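Local coordinates for protein elongation factor 1-beta (Pyrococcus horikoshii OT-3, PDB 7CSL) that probably promotes the exchange of GDP for GTP on elongation factor 1-alpha, so that the factor can again form its ternary complex with aminoacyl-tRNA, at residues L24-K27 / L28-I32; D68-A71 / E72-E76. One frame throughout, in Å; residues are numbered along the deposited sequence.

Contact 1. Residues L24-K27 / L28-I32; sequences LEEK and LKKVI
Leu28 lies one helical turn beyond Leu24, and the two side chains cross at a slant: methyl CD1 of Leu28 lies 3.7 Å from the branch carbon CG of Leu24, with Leu24 CD1 also close by. The backbone amide of Leu28 donates to the carbonyl of Leu24, with Leu28 N to Leu24 O at 2.9 Å and the N-H nearly straight at 170°. Next comes Lys29, whose N bonds to Glu25 O in the same i to i+4 pattern. Its side chain runs beside that of Glu25, both pointing the same way, and the pair closes in a salt bridge: Lys29 NZ reaches Glu25 OE2 at 2.6 Å, on the anti lone pair of that oxygen. Glu25 has CG anti to its own N (chi1 -174°) and is extended beyond, which carries the carboxylate out level with the lysine tip; its other oxygen, OE1, is bridged to Arg43, so two cations share one carboxylate. Replacing Glu25 with an alanine would probably leave Lys29 NZ and Arg43 without their shared anion and free the lysine end to swing. Lys30 N makes a weak, bent bond of 3.3 Å to Lys27 O, while Lys30 CG rests 3.4 Å from Glu26 O. Val31 follows within a type I turn from Lys29 to Ile32, its CG1 3.8 Å from Lys27 O. The stretch belongs to helix 21-29 and the turn after it, packing Leu24 and Leu28 on Leu53 of strand 50-59, Lys29 on Val41 of strand 37-47, and Leu28 also against helix 67-75.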
# COMPACT_ATOMS: atom_id res chain seq x y z
N LEU C 24 -4.86 15.15 23.73
CA LEU C 24 -3.96 14.91 22.61
C LEU C 24 -4.71 15.06 21.27
O LEU C 24 -4.25 15.76 20.35
CB LEU C 24 -3.28 13.52 22.73
CG LEU C 24 -2.44 13.11 21.53
CD1 LEU C 24 -1.24 14.06 21.41
CD2 LEU C 24 -1.95 11.68 21.63
N GLU C 25 -5.88 14.45 21.17
CA GLU C 25 -6.72 14.63 19.97
C GLU C 25 -6.93 16.10 19.65
O GLU C 25 -6.73 16.52 18.51
CB GLU C 25 -8.06 13.96 20.16
CG GLU C 25 -8.96 13.95 18.93
CD GLU C 25 -10.24 13.21 19.19
OE1 GLU C 25 -10.18 12.24 19.97
OE2 GLU C 25 -11.30 13.59 18.62
N GLU C 26 -7.34 16.86 20.66
CA GLU C 26 -7.63 18.28 20.50
C GLU C 26 -6.41 19.05 19.97
O GLU C 26 -6.58 19.99 19.19
CB GLU C 26 -8.12 18.90 21.83
CG GLU C 26 -8.85 20.23 21.67
CD GLU C 26 -8.82 21.12 22.91
OE1 GLU C 26 -9.36 20.71 23.97
OE2 GLU C 26 -8.27 22.25 22.82
N LYS C 27 -5.21 18.68 20.44
CA LYS C 27 -3.96 19.36 20.05
C LYS C 27 -3.56 19.02 18.64
O LYS C 27 -3.07 19.88 17.87
CB LYS C 27 -2.80 18.99 21.00
CG LYS C 27 -2.62 19.95 22.18
CD LYS C 27 -2.10 19.25 23.43
CE LYS C 27 -1.57 20.24 24.48
NZ LYS C 27 -0.08 20.32 24.51
N LEU C 28 -3.68 17.74 18.31
CA LEU C 28 -3.39 17.27 16.97
C LEU C 28 -4.32 17.90 15.95
O LEU C 28 -3.90 18.25 14.86
CB LEU C 28 -3.57 15.76 16.93
CG LEU C 28 -2.52 15.01 17.72
CD1 LEU C 28 -2.97 13.55 17.90
CD2 LEU C 28 -1.17 15.12 17.02
N LYS C 29 -5.59 18.04 16.30
CA LYS C 29 -6.54 18.65 15.38
C LYS C 29 -6.10 20.06 14.98
O LYS C 29 -6.18 20.41 13.82
CB LYS C 29 -7.95 18.63 15.94
CG LYS C 29 -8.63 17.27 15.86
CD LYS C 29 -9.87 17.21 16.74
CE LYS C 29 -10.74 16.03 16.37
NZ LYS C 29 -11.82 15.78 17.37
N LYS C 30 -5.56 20.83 15.93
CA LYS C 30 -5.17 22.23 15.69
C LYS C 30 -3.94 22.40 14.77
O LYS C 30 -3.70 23.50 14.32
CB LYS C 30 -4.91 22.96 17.03
CG LYS C 30 -6.17 23.10 17.90
CD LYS C 30 -5.84 23.58 19.33
CE LYS C 30 -5.33 25.01 19.33
NZ LYS C 30 -5.57 25.75 20.62
N VAL C 31 -3.14 21.34 14.55
CA VAL C 31 -1.94 21.43 13.70
C VAL C 31 -2.10 20.83 12.30
O VAL C 31 -1.18 20.90 11.54
CB VAL C 31 -0.66 20.82 14.36
CG1 VAL C 31 -0.39 21.46 15.70
CG2 VAL C 31 -0.74 19.27 14.49
N ILE C 32 -3.25 20.22 11.98
CA ILE C 32 -3.55 19.89 10.56
C ILE C 32 -3.62 21.21 9.74
O ILE C 32 -4.42 22.08 10.05
CB ILE C 32 -4.89 19.17 10.39
CG1 ILE C 32 -4.86 17.81 11.13
CG2 ILE C 32 -5.20 18.95 8.92
CD1 ILE C 32 -6.24 17.33 11.52

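Contact 2. Residues D68-A71 / E72-E76; sequences DEVA and EKFEE
Val70 and Phe74 stand one turn apart on helix 67-75, one of two helices laid on the four-stranded antiparallel sheet of this ferredoxin-like fold (beta-alpha-beta-beta-alpha-beta), and make the tightly packed part of the contact. Their side chains run alongside each other, pointing the same way. Val70 CG1, anti to its backbone N, comes over the face of the phenylalanine ring in a CH-pi contact, 4.3 Å from the Phe74 centroid and 27° off the normal. On this buried flank both residues reach Ile10 of strand 6-14, and the Phe74 ring meets that of Phe55 with the planes inclined. Ala71, also buried, packs on Ala83 of strand 80-90.

The solvent side belongs to Glu69, Glu72 and Lys73. Glu72 has its chain bent at chi2 (-36°), which folds the carboxylate back over the preceding turn and brings Glu72 OE2 to 3.0 Å from Asp68 O. Two acceptors face each other there, so the approach gives no bond; Asp68 O is already engaged by Glu72 N at 3.1 Å. Lys73 also bends at chi2 and leads away from 68-71, its CG lying 3.6 Å from Glu69 O. At the border with strand 80-90, Glu75 OE2 takes a hydrogen bond from Ala83 N, and the Asp68 carboxylate is held by a basic and a polar side chain from the chain of another protein.

Regular i to i+4 bonds join the two segments. The straightest goes from Phe74 N to Val70 O, 3.1 Å long with 171° at the hydrogen and lying in the carbonyl plane.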
# COMPACT_ATOMS: atom_id res chain seq x y z
N ASP C 68 2.32 12.81 4.59
CA ASP C 68 3.57 12.71 5.34
C ASP C 68 3.92 14.01 6.07
O ASP C 68 4.49 13.96 7.14
CB ASP C 68 4.76 12.32 4.41
CG ASP C 68 4.92 10.80 4.23
OD1 ASP C 68 4.00 10.02 4.53
OD2 ASP C 68 5.99 10.38 3.77
N GLU C 69 3.57 15.15 5.49
CA GLU C 69 3.86 16.44 6.11
C GLU C 69 2.87 16.66 7.23
O GLU C 69 3.23 17.30 8.21
CB GLU C 69 3.84 17.59 5.09
CG GLU C 69 4.98 17.51 4.09
CD GLU C 69 4.94 18.59 3.00
OE1 GLU C 69 4.10 19.51 3.08
OE2 GLU C 69 5.75 18.49 2.04
N VAL C 70 1.65 16.09 7.13
CA VAL C 70 0.71 16.25 8.21
C VAL C 70 1.24 15.44 9.37
O VAL C 70 1.24 15.94 10.50
CB VAL C 70 -0.76 15.97 7.85
CG1 VAL C 70 -1.68 16.32 9.00
CG2 VAL C 70 -1.19 16.77 6.64
N ALA C 71 1.71 14.21 9.11
CA ALA C 71 2.33 13.38 10.14
C ALA C 71 3.52 14.03 10.86
O ALA C 71 3.68 13.82 12.05
CB ALA C 71 2.70 11.98 9.62
N GLU C 72 4.36 14.80 10.17
CA GLU C 72 5.43 15.57 10.84
C GLU C 72 4.90 16.64 11.79
O GLU C 72 5.42 16.84 12.85
CB GLU C 72 6.36 16.26 9.83
CG GLU C 72 6.93 15.39 8.73
CD GLU C 72 7.27 13.98 9.17
OE1 GLU C 72 7.80 13.81 10.28
OE2 GLU C 72 7.03 13.02 8.39
N LYS C 73 3.84 17.33 11.40
CA LYS C 73 3.23 18.30 12.31
C LYS C 73 2.75 17.61 13.57
O LYS C 73 3.07 18.06 14.66
CB LYS C 73 2.14 19.13 11.62
CG LYS C 73 2.72 20.02 10.52
CD LYS C 73 3.60 21.16 11.06
CE LYS C 73 4.27 21.95 9.94
NZ LYS C 73 5.18 22.98 10.51
N PHE C 74 2.11 16.47 13.40
CA PHE C 74 1.72 15.57 14.50
C PHE C 74 2.89 15.08 15.39
O PHE C 74 2.74 15.04 16.62
CB PHE C 74 1.04 14.33 13.93
CG PHE C 74 -0.35 14.51 13.42
CD1 PHE C 74 -0.98 15.73 13.35
CD2 PHE C 74 -1.04 13.37 12.97
CE1 PHE C 74 -2.26 15.84 12.86
CE2 PHE C 74 -2.33 13.48 12.47
CZ PHE C 74 -2.93 14.72 12.41
N GLU C 75 4.03 14.72 14.81
CA GLU C 75 5.17 14.27 15.59
C GLU C 75 5.80 15.37 16.48
O GLU C 75 6.56 15.07 17.41
CB GLU C 75 6.21 13.58 14.68
CG GLU C 75 5.78 12.17 14.20
CD GLU C 75 6.89 11.36 13.51
OE1 GLU C 75 7.94 11.95 13.21
OE2 GLU C 75 6.74 10.12 13.28
N GLU C 76 5.49 16.63 16.22
CA GLU C 76 5.96 17.73 17.05
C GLU C 76 5.08 17.90 18.30
O GLU C 76 5.53 18.51 19.27
CB GLU C 76 6.01 19.04 16.24
CG GLU C 76 7.13 19.05 15.18
CD GLU C 76 6.90 20.02 14.01
OE1 GLU C 76 5.90 20.78 13.99
OE2 GLU C 76 7.74 20.03 13.08

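Both are local i to i+4 contacts along one helix, contact 1 in helix 21-29 and the turn after it, contact 2 in helix 67-75, and each is partly buried, with apolar side chains against the sheet. They touch each other chiefly through Phe74, whose CE1 lies 3.7 Å from Ile32 CG1. The buried pairing is aliphatic in contact 1 and aliphatic on aromatic in contact 2. Charge is handled differently: in 24-32 the bridged Glu25 and Lys29 lie along the edge strand 37-47, with Glu26 and Lys30 exposed, whereas 68-76 keeps no salt bridge between its segments and sends Asp68 to the chain of another protein.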